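Local coordinates for protein hydrolase, haloacid dehalogenase-like family (Streptococcus pneumoniae, PDB 2FI1) that probably hydrolyses a substrate not yet established, as a metal-binding member of the haloacid dehalogenase-like family with a core sheet and a helical cap, at residues Y9-G14 and G99-V104; G155-D160 and A171-H176; V29-L34 and E68-N73; T23-F28 and S43-L48. One frame throughout, in Å; residues are numbered along the deposited sequence.

Contact 1: residues Y9-G14 and G99-V104. With CA (calcium ion), chain B.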
# COMPACT_ATOMS: atom_id res chain seq x y z
N TYR A 9 -7.27 -13.00 -3.67
CA TYR A 9 -6.09 -12.18 -3.50
C TYR A 9 -6.42 -11.14 -2.44
O TYR A 9 -7.33 -10.34 -2.63
CB TYR A 9 -5.71 -11.53 -4.84
CG TYR A 9 -5.30 -12.56 -5.87
CD1 TYR A 9 -3.96 -12.87 -6.07
CD2 TYR A 9 -6.25 -13.29 -6.58
CE1 TYR A 9 -3.58 -13.83 -6.98
CE2 TYR A 9 -5.87 -14.26 -7.49
CZ TYR A 9 -4.53 -14.52 -7.68
OH TYR A 9 -4.14 -15.51 -8.58
N ILE A 10 -5.72 -11.20 -1.31
CA ILE A 10 -5.93 -10.26 -0.23
C ILE A 10 -4.75 -9.29 -0.24
O ILE A 10 -3.62 -9.66 0.09
CB ILE A 10 -6.05 -10.95 1.13
CG1 ILE A 10 -7.21 -11.95 1.13
CG2 ILE A 10 -6.29 -9.89 2.21
CD1 ILE A 10 -7.35 -12.72 2.44
N TRP A 11 -5.04 -8.05 -0.60
CA TRP A 11 -4.04 -7.04 -0.86
C TRP A 11 -3.83 -6.08 0.29
O TRP A 11 -4.72 -5.86 1.12
CB TRP A 11 -4.45 -6.20 -2.07
CG TRP A 11 -4.57 -6.95 -3.36
CD1 TRP A 11 -5.70 -7.48 -3.91
CD2 TRP A 11 -3.51 -7.21 -4.29
NE1 TRP A 11 -5.42 -8.06 -5.11
CE2 TRP A 11 -4.08 -7.93 -5.36
CE3 TRP A 11 -2.14 -6.93 -4.32
CZ2 TRP A 11 -3.33 -8.34 -6.47
CZ3 TRP A 11 -1.40 -7.35 -5.41
CH2 TRP A 11 -2.00 -8.05 -6.47
N ASP A 12 -2.64 -5.52 0.28
CA ASP A 12 -2.19 -4.40 1.08
C ASP A 12 -2.19 -3.18 0.15
O ASP A 12 -1.94 -3.31 -1.04
CB ASP A 12 -0.79 -4.78 1.59
CG ASP A 12 0.00 -3.64 2.17
OD1 ASP A 12 -0.48 -2.96 3.08
OD2 ASP A 12 1.19 -3.53 1.77
N LEU A 13 -2.47 -1.99 0.69
CA LEU A 13 -2.54 -0.79 -0.12
C LEU A 13 -1.16 -0.13 -0.21
O LEU A 13 -0.45 -0.30 -1.18
CB LEU A 13 -3.60 0.18 0.43
CG LEU A 13 -3.84 1.46 -0.38
CD1 LEU A 13 -4.32 1.14 -1.80
CD2 LEU A 13 -4.85 2.34 0.35
N GLY A 14 -0.75 0.58 0.84
CA GLY A 14 0.52 1.31 0.81
C GLY A 14 1.69 0.38 0.63
O GLY A 14 1.82 -0.60 1.36
N GLY A 99 -10.88 -14.42 -10.61
CA GLY A 99 -10.31 -14.13 -9.30
C GLY A 99 -11.08 -13.04 -8.59
O GLY A 99 -11.77 -12.24 -9.21
N ARG A 100 -10.96 -13.04 -7.26
CA ARG A 100 -11.54 -11.99 -6.42
C ARG A 100 -10.42 -11.28 -5.69
O ARG A 100 -9.41 -11.90 -5.33
CB ARG A 100 -12.51 -12.54 -5.38
CG ARG A 100 -13.72 -13.25 -5.97
CD ARG A 100 -14.68 -13.70 -4.90
NE ARG A 100 -14.10 -14.71 -4.03
CZ ARG A 100 -14.75 -15.32 -3.04
NH1 ARG A 100 -16.02 -15.03 -2.79
NH2 ARG A 100 -14.13 -16.23 -2.31
N HIS A 101 -10.63 -9.99 -5.45
CA HIS A 101 -9.70 -9.13 -4.76
C HIS A 101 -10.33 -8.61 -3.49
O HIS A 101 -11.49 -8.22 -3.48
CB HIS A 101 -9.34 -7.92 -5.62
CG HIS A 101 -8.75 -8.26 -6.95
ND1 HIS A 101 -7.48 -8.76 -7.10
CD2 HIS A 101 -9.28 -8.15 -8.19
CE1 HIS A 101 -7.24 -8.95 -8.39
NE2 HIS A 101 -8.31 -8.59 -9.07
N PHE A 102 -9.54 -8.59 -2.43
CA PHE A 102 -9.92 -8.02 -1.15
C PHE A 102 -8.81 -7.09 -0.72
O PHE A 102 -7.67 -7.21 -1.18
CB PHE A 102 -10.12 -9.11 -0.10
CG PHE A 102 -11.12 -10.14 -0.51
CD1 PHE A 102 -12.46 -9.97 -0.20
CD2 PHE A 102 -10.74 -11.25 -1.24
CE1 PHE A 102 -13.39 -10.92 -0.61
CE2 PHE A 102 -11.67 -12.18 -1.65
CZ PHE A 102 -12.98 -12.02 -1.33
N LEU A 103 -9.13 -6.15 0.16
CA LEU A 103 -8.11 -5.22 0.67
C LEU A 103 -8.24 -5.14 2.17
O LEU A 103 -9.36 -5.01 2.68
CB LEU A 103 -8.28 -3.83 0.06
CG LEU A 103 -7.22 -2.75 0.30
CD1 LEU A 103 -5.94 -3.08 -0.38
CD2 LEU A 103 -7.74 -1.43 -0.23
N VAL A 104 -7.12 -5.24 2.88
CA VAL A 104 -7.09 -5.02 4.33
C VAL A 104 -6.17 -3.86 4.63
O VAL A 104 -4.99 -3.87 4.24
CB VAL A 104 -6.65 -6.28 5.10
CG1 VAL A 104 -6.49 -5.98 6.59
CG2 VAL A 104 -7.65 -7.39 4.91
CA CA B . 2.05 -1.88 3.25
O HOH W 1 -3.16 -1.99 3.45
O HOH W 2 -2.35 -2.43 5.94
O HOH W 3 3.91 -0.42 3.66
O HOH W 4 2.13 -3.33 5.14
O HOH W 5 0.67 -0.41 4.42

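Contact 2: residues G155-D160 and A171-H176. With CA (calcium ion), chain B.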
# COMPACT_ATOMS: atom_id res chain seq x y z
N GLY A 155 -6.23 -18.88 -1.46
CA GLY A 155 -5.98 -17.46 -1.24
C GLY A 155 -4.51 -17.12 -1.15
O GLY A 155 -3.71 -17.89 -0.62
N LEU A 156 -4.17 -15.95 -1.67
CA LEU A 156 -2.83 -15.40 -1.58
C LEU A 156 -2.89 -14.03 -0.90
O LEU A 156 -3.69 -13.17 -1.29
CB LEU A 156 -2.21 -15.26 -2.97
CG LEU A 156 -0.77 -14.73 -3.03
CD1 LEU A 156 0.21 -15.68 -2.37
CD2 LEU A 156 -0.36 -14.43 -4.46
N VAL A 157 -2.06 -13.84 0.11
CA VAL A 157 -1.95 -12.57 0.83
C VAL A 157 -0.71 -11.86 0.32
O VAL A 157 0.39 -12.41 0.39
CB VAL A 157 -1.83 -12.82 2.34
CG1 VAL A 157 -1.57 -11.54 3.10
CG2 VAL A 157 -3.09 -13.49 2.86
N ILE A 158 -0.87 -10.65 -0.20
CA ILE A 158 0.22 -9.90 -0.80
C ILE A 158 0.45 -8.61 -0.01
O ILE A 158 -0.46 -7.81 0.15
CB ILE A 158 -0.08 -9.52 -2.27
CG1 ILE A 158 -0.48 -10.76 -3.09
CG2 ILE A 158 1.12 -8.84 -2.88
CD1 ILE A 158 -1.97 -10.93 -3.23
N GLY A 159 1.66 -8.42 0.50
CA GLY A 159 1.99 -7.19 1.20
C GLY A 159 3.48 -6.98 1.22
O GLY A 159 4.25 -7.89 0.95
N ASP A 160 3.89 -5.76 1.55
CA ASP A 160 5.30 -5.41 1.48
C ASP A 160 6.05 -5.56 2.80
O ASP A 160 7.27 -5.43 2.81
CB ASP A 160 5.50 -3.98 0.93
CG ASP A 160 4.97 -2.90 1.86
OD1 ASP A 160 3.92 -3.11 2.50
OD2 ASP A 160 5.60 -1.82 1.94
N ALA A 171 -3.28 -16.96 9.31
CA ALA A 171 -4.62 -17.20 8.80
C ALA A 171 -4.69 -18.44 7.92
O ALA A 171 -5.76 -18.75 7.38
CB ALA A 171 -5.11 -15.98 8.04
N GLY A 172 -3.57 -19.14 7.76
CA GLY A 172 -3.50 -20.35 6.94
C GLY A 172 -3.45 -20.12 5.44
O GLY A 172 -3.76 -21.03 4.67
N LEU A 173 -3.03 -18.93 5.02
CA LEU A 173 -3.01 -18.58 3.61
C LEU A 173 -1.57 -18.48 3.11
O LEU A 173 -0.66 -18.16 3.86
CB LEU A 173 -3.73 -17.24 3.39
CG LEU A 173 -5.18 -17.20 3.88
CD1 LEU A 173 -5.69 -15.78 3.95
CD2 LEU A 173 -6.05 -18.06 2.98
N ASP A 174 -1.39 -18.75 1.82
CA ASP A 174 -0.10 -18.49 1.20
C ASP A 174 0.15 -16.99 1.15
O ASP A 174 -0.79 -16.19 1.18
CB ASP A 174 -0.05 -19.07 -0.21
CG ASP A 174 0.12 -20.59 -0.22
OD1 ASP A 174 0.15 -21.22 0.86
OD2 ASP A 174 0.22 -21.14 -1.34
N THR A 175 1.42 -16.63 1.08
CA THR A 175 1.82 -15.23 1.10
C THR A 175 2.81 -14.88 -0.01
O THR A 175 3.51 -15.75 -0.54
CB THR A 175 2.43 -14.84 2.46
OG1 THR A 175 3.65 -15.56 2.67
CG2 THR A 175 1.47 -15.14 3.59
N HIS A 176 2.87 -13.59 -0.34
CA HIS A 176 3.86 -13.06 -1.24
C HIS A 176 4.37 -11.74 -0.67
O HIS A 176 3.60 -10.83 -0.42
CB HIS A 176 3.27 -12.82 -2.63
CG HIS A 176 4.26 -12.26 -3.60
ND1 HIS A 176 5.18 -13.04 -4.25
CD2 HIS A 176 4.50 -10.98 -4.00
CE1 HIS A 176 5.94 -12.28 -5.03
NE2 HIS A 176 5.54 -11.02 -4.89
CA CA B . 2.05 -1.88 3.25
O HOH W 6 -3.12 -20.28 0.32
O HOH W 3 3.91 -0.42 3.66
O HOH W 4 2.13 -3.33 5.14
O HOH W 5 0.67 -0.41 4.42

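Contact 3: residues V29-L34 and E68-N73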
# COMPACT_ATOMS: atom_id res chain seq x y z
N VAL A 29 10.67 16.62 -1.33
CA VAL A 29 11.65 17.31 -2.18
C VAL A 29 11.19 18.74 -2.45
O VAL A 29 11.99 19.68 -2.35
CB VAL A 29 11.86 16.52 -3.50
CG1 VAL A 29 12.63 17.35 -4.53
CG2 VAL A 29 12.58 15.20 -3.24
N GLU A 30 9.91 18.94 -2.76
CA GLU A 30 9.44 20.29 -3.03
C GLU A 30 9.48 21.17 -1.78
O GLU A 30 9.78 22.37 -1.86
CB GLU A 30 8.06 20.29 -3.71
CG GLU A 30 6.89 19.90 -2.87
CD GLU A 30 5.58 19.95 -3.66
OE1 GLU A 30 5.56 20.56 -4.76
OE2 GLU A 30 4.59 19.36 -3.21
N THR A 31 9.22 20.58 -0.61
CA THR A 31 9.30 21.32 0.65
C THR A 31 10.75 21.71 0.96
O THR A 31 11.01 22.85 1.36
CB THR A 31 8.66 20.53 1.81
OG1 THR A 31 7.34 20.11 1.45
CG2 THR A 31 8.58 21.38 3.08
N LEU A 32 11.70 20.80 0.77
CA LEU A 32 13.13 21.14 0.90
C LEU A 32 13.52 22.33 0.03
O LEU A 32 14.29 23.20 0.47
CB LEU A 32 14.01 19.94 0.55
CG LEU A 32 14.08 18.79 1.55
CD1 LEU A 32 14.83 17.64 0.91
CD2 LEU A 32 14.75 19.22 2.85
N ALA A 33 12.98 22.39 -1.19
CA ALA A 33 13.34 23.45 -2.13
C ALA A 33 12.91 24.83 -1.61
O ALA A 33 13.56 25.83 -1.92
CB ALA A 33 12.74 23.19 -3.49
N LEU A 34 11.85 24.88 -0.81
CA LEU A 34 11.40 26.13 -0.19
C LEU A 34 12.47 26.72 0.72
O LEU A 34 12.52 27.95 0.92
CB LEU A 34 10.13 25.92 0.64
CG LEU A 34 8.86 25.50 -0.09
CD1 LEU A 34 7.80 25.12 0.93
CD2 LEU A 34 8.38 26.62 -1.00
N GLU A 68 5.08 20.70 9.07
CA GLU A 68 3.76 21.23 8.77
C GLU A 68 3.59 21.51 7.28
O GLU A 68 2.57 21.16 6.69
CB GLU A 68 3.51 22.49 9.58
CG GLU A 68 2.06 22.84 9.66
CD GLU A 68 1.76 23.96 10.64
OE1 GLU A 68 2.68 24.40 11.37
OE2 GLU A 68 0.59 24.37 10.69
N LYS A 69 4.59 22.16 6.69
CA LYS A 69 4.55 22.49 5.27
C LYS A 69 4.64 21.23 4.41
O LYS A 69 3.95 21.11 3.41
CB LYS A 69 5.68 23.45 4.91
CG LYS A 69 5.57 24.82 5.57
CD LYS A 69 6.82 25.63 5.31
CE LYS A 69 6.80 26.95 6.06
NZ LYS A 69 5.84 27.92 5.46
N TYR A 70 5.48 20.29 4.83
CA TYR A 70 5.58 19.00 4.15
C TYR A 70 4.24 18.27 4.11
O TYR A 70 3.83 17.77 3.06
CB TYR A 70 6.67 18.14 4.81
CG TYR A 70 6.61 16.66 4.47
CD1 TYR A 70 6.63 16.24 3.14
CD2 TYR A 70 6.49 15.70 5.47
CE1 TYR A 70 6.55 14.90 2.83
CE2 TYR A 70 6.43 14.36 5.16
CZ TYR A 70 6.46 13.97 3.84
OH TYR A 70 6.39 12.62 3.53
N LYS A 71 3.54 18.21 5.25
CA LYS A 71 2.26 17.50 5.32
C LYS A 71 1.20 18.16 4.43
O LYS A 71 0.39 17.47 3.82
CB LYS A 71 1.76 17.40 6.77
CG LYS A 71 2.63 16.55 7.65
CD LYS A 71 2.48 15.08 7.37
CE LYS A 71 3.35 14.28 8.32
NZ LYS A 71 3.04 12.84 8.28
N GLU A 72 1.23 19.49 4.36
CA GLU A 72 0.32 20.19 3.46
C GLU A 72 0.63 19.85 2.00
O GLU A 72 -0.27 19.55 1.22
CB GLU A 72 0.38 21.70 3.71
CG GLU A 72 -0.31 22.11 5.01
CD GLU A 72 -0.56 23.60 5.13
OE1 GLU A 72 -0.76 24.27 4.09
OE2 GLU A 72 -0.56 24.11 6.28
N ASN A 73 1.91 19.85 1.64
CA ASN A 73 2.31 19.48 0.28
C ASN A 73 2.00 18.01 -0.04
O ASN A 73 1.63 17.69 -1.16
CB ASN A 73 3.80 19.77 0.05
CG ASN A 73 4.07 21.25 -0.20
OD1 ASN A 73 3.22 21.96 -0.73
ND2 ASN A 73 5.26 21.70 0.17
O HOH W 7 2.19 19.47 -3.35

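Contact 4: residues T23-F28 and S43-L48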
# COMPACT_ATOMS: atom_id res chain seq x y z
N THR A 23 4.48 9.84 -3.79
CA THR A 23 3.81 11.10 -3.53
C THR A 23 4.45 11.83 -2.34
O THR A 23 4.61 13.06 -2.36
CB THR A 23 2.29 10.92 -3.34
OG1 THR A 23 2.02 9.73 -2.60
CG2 THR A 23 1.56 10.86 -4.68
N SER A 24 4.84 11.09 -1.31
CA SER A 24 5.50 11.69 -0.16
C SER A 24 6.87 12.25 -0.54
O SER A 24 7.22 13.35 -0.12
CB SER A 24 5.61 10.67 0.96
OG SER A 24 4.33 10.34 1.47
N THR A 25 7.62 11.52 -1.36
CA THR A 25 8.92 12.00 -1.82
C THR A 25 8.78 13.28 -2.63
O THR A 25 9.53 14.24 -2.43
CB THR A 25 9.65 10.92 -2.65
OG1 THR A 25 9.96 9.81 -1.80
CG2 THR A 25 10.94 11.46 -3.27
N ALA A 26 7.81 13.32 -3.53
CA ALA A 26 7.59 14.52 -4.32
C ALA A 26 7.33 15.71 -3.41
O ALA A 26 7.93 16.77 -3.58
CB ALA A 26 6.43 14.31 -5.29
N ALA A 27 6.47 15.52 -2.41
CA ALA A 27 6.16 16.58 -1.45
C ALA A 27 7.38 16.96 -0.59
O ALA A 27 7.60 18.14 -0.31
CB ALA A 27 5.03 16.17 -0.56
N PHE A 28 8.18 15.98 -0.20
CA PHE A 28 9.34 16.23 0.66
C PHE A 28 10.41 17.02 -0.10
O PHE A 28 10.98 17.99 0.42
CB PHE A 28 9.88 14.89 1.16
CG PHE A 28 10.79 15.00 2.35
CD1 PHE A 28 10.32 14.71 3.62
CD2 PHE A 28 12.13 15.34 2.20
CE1 PHE A 28 11.16 14.77 4.73
CE2 PHE A 28 12.98 15.40 3.29
CZ PHE A 28 12.50 15.12 4.56
N SER A 43 17.28 9.05 -2.62
CA SER A 43 17.70 9.16 -1.22
C SER A 43 16.53 9.49 -0.31
O SER A 43 16.40 8.91 0.76
CB SER A 43 18.76 10.24 -1.04
OG SER A 43 19.96 9.91 -1.73
N VAL A 44 15.71 10.44 -0.75
CA VAL A 44 14.56 10.86 0.03
C VAL A 44 13.54 9.72 0.15
O VAL A 44 13.01 9.46 1.23
CB VAL A 44 13.93 12.13 -0.57
CG1 VAL A 44 12.58 12.44 0.06
CG2 VAL A 44 14.87 13.32 -0.38
N TYR A 45 13.30 9.02 -0.95
CA TYR A 45 12.36 7.91 -0.98
C TYR A 45 12.79 6.83 0.00
O TYR A 45 11.99 6.34 0.81
CB TYR A 45 12.30 7.39 -2.43
CG TYR A 45 11.22 6.39 -2.77
CD1 TYR A 45 10.10 6.78 -3.47
CD2 TYR A 45 11.35 5.06 -2.43
CE1 TYR A 45 9.12 5.87 -3.82
CE2 TYR A 45 10.37 4.14 -2.77
CZ TYR A 45 9.26 4.56 -3.46
OH TYR A 45 8.31 3.62 -3.79
N GLN A 46 14.06 6.45 -0.04
CA GLN A 46 14.56 5.43 0.86
C GLN A 46 14.49 5.88 2.30
O GLN A 46 14.13 5.09 3.19
CB GLN A 46 15.99 5.03 0.47
CG GLN A 46 16.65 4.00 1.39
CD GLN A 46 15.90 2.70 1.48
OE1 GLN A 46 15.21 2.29 0.53
NE2 GLN A 46 16.04 2.02 2.63
N ALA A 47 14.83 7.13 2.56
CA ALA A 47 14.76 7.66 3.93
C ALA A 47 13.34 7.62 4.47
O ALA A 47 13.13 7.23 5.63
CB ALA A 47 15.31 9.05 4.00
N LEU A 48 12.37 8.04 3.67
CA LEU A 48 10.96 7.99 4.09
C LEU A 48 10.50 6.56 4.35
O LEU A 48 9.69 6.31 5.24
CB LEU A 48 10.07 8.68 3.06
CG LEU A 48 10.22 10.21 3.05
CD1 LEU A 48 9.56 10.77 1.82
CD2 LEU A 48 9.62 10.82 4.32

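Contact 1: residues Y9-G14 and G99-V104
W11 and H101 lie alongside each other on one face of a parallel sheet, their rings meeting rim to rim with planes 39° apart. The indole NE1 of W11 donates to ND1 of H101 across 2.9 Å, with 160° at the hydrogen. The acceptor sits in the indole plane, but the donor stands 25° out of the imidazole plane. Both residues carry CG beside the backbone N, which sends the two rings off the same way. Beneath them the strands are closely laddered: F102 N reaches Y9 O at 2.8 Å, and V104 N reaches W11 O at 3.0 Å. CD1 of L103 presses on W11 O at 3.4 Å, and on the other face CG2 of I10 meets CG2 of V104 at 3.9 Å.

Beyond W11 the strands part and water enters. One molecule accepts from L13 N and also touches D12 OD1 and V104 O. Farther out, calcium is held by both carboxylate oxygens of D12 and by G14 O at 2.3 Å, with three waters and D160 completing the site; T16 also bonds D12 OD2. In the tightly packed part, ND1 of H101 accepts while NE2 bonds L91 O, which implies that this imidazole is probably neutral and protonated on NE2.

Contact 2: residues G155-D160 and A171-H176
V157 and L173 cross at about a right angle, with V157 CG2 lying 3.6 Å from L173 CD1. CB of the leucine is hardly farther from the same methyl. On the opposite face, I158 presents CG2 to the imidazole edge of H176, 4.2 Å from CD2 and near the ring plane; the two side chains cross at a slant. L156 has CG anti to the backbone N (chi1 -178°), which swings CD1 back over the neighbouring strand until it rests 3.6 Å from T175 C. Its side chain thus packs on main chain as much as on the CB of D174.

The backbone ladder is firm in the middle, with V157 N to D174 O at 2.9 Å and H176 N to V157 O at 2.8 Å. At the start it opens: the bond from D174 N to G155 O is weak, and a water bridges the same two atoms. At the far end D160 OD1 binds calcium at 2.4 Å.

The two strands belong to a beta-alpha-beta unit whose helix, 162-170, ends in a Schellman motif at G172. Helix 141-149 packs on V157 and L173, helix 181-188 on L156 and H176, and strand 8-11 flanks 155-159 as its other neighbour.

Contact 3: residues V29-L34 and E68-N73
N73 overlaps the end of the extended E30 side chain, whose OE2 comes within 3.4 Å of N73 CB, and turns its amide nitrogen to T31. The side chains of E30 and N73 cross obliquely, with the carboxylate and amide planes about half a right angle apart. The one direct hydrogen bond between the segments is with T31: N73 ND2 donates to T31 OG1 over 2.9 Å, at 172° and with the oxygen in the amide plane, a geometry that fixes the rotation of the carboxamide.

T31 can accept in this way because of its first torsion. At chi1 -52° its OG1 lies beside the backbone N, where it also bonds A27 O one turn earlier, so the hydroxyl is gripped from both helices. The same torsion turns CG2 to the second helix, 3.7 Å from Y70 N and 4.0 Å from K69 CB. OG1 itself lies at the edge of the Y70 ring, near its plane. K69 begins toward the contact, but its chain then leads away from it. At the margin, L34 brings CD1 to 4.3 Å from N73 ND2.

The helical segments cross at 137°, well off antiparallel, with axes 9.2 Å apart, and the CA atoms of T31 and Y70 are the nearest pair across the segments. Around them, F66 touches T31 from the beginning of helix 66-77. The Y70 side chain also packs on S24 and A27 of helix 20-34, meets the F28 ring edge-to-face, and reaches L48 of helix 41-50, tying the three helices together.

Contact 4: residues T23-F28 and S43-L48
Apolar contacts dominate here, and F28 gathers most of them. Its CG is anti to the backbone N (chi1 -163°), which carries the ring across to helix 41-50, where it is met at two places. CG1 of V44 touches CD2 of F28 at 3.6 Å, while L48 brings CD2 to 4.0 Å from CD1 of F28; each crosses the phenylalanine obliquely. The same V44 methyl is shared with T25, whose CG2 lies 3.8 Å from it. The other branch of L48 points to the earlier turn, with CD1 4.0 Å from S24 CB.

Polar groups touch without bonding across the contact. T25 sets OG1 against the backbone of the opposite helix, 3.2 Å from Y45 CA, and its side chain crosses that of Y45 at about a right angle. The hydroxyl is satisfied within its own helix by Y21 O. Likewise S24 OG bonds E74 and N20 O, and the phenol of Y45 bonds D19, so the hydroxyls are all engaged elsewhere.

The helix axes come within 9.1 Å, at 119°, with T25 and Y45 at the crossing, their CA atoms 5.4 Å apart. F66 meets F28 edge-to-face, and A55 and F59 of helix 52-59 also pack on it, so that F28 is buried among helices 41-50, 52-59 and 66-77. A bundle of helices inserted soon after the first strand of the sheet is the arrangement of the helical cap found in many haloacid dehalogenase-like hydrolases.

Contacts 1 and 2 build one sheet: strands 8-11 and 155-159 are neighbours, joined by I10 N to L156 O at 2.8 Å, and the contact centres lie 10 Å apart. Their ends converge on the calcium, probably at the active site of the family, where D12 OD2 and D160 OD1 stand 2.9 Å apart, both bound to the ion, which probably offsets their like charges. Contacts 3 and 4 lie in the helical part, share helix 20-34, and have centres 11 Å apart. Between the two pairs the centres are 25 to 36 Å apart, although nearest atoms of contacts 2 and 4 come to about 8 Å. The side chain of Y45 in contact 4 is about 11 Å from the calcium, consistent with a cap facing the metal site.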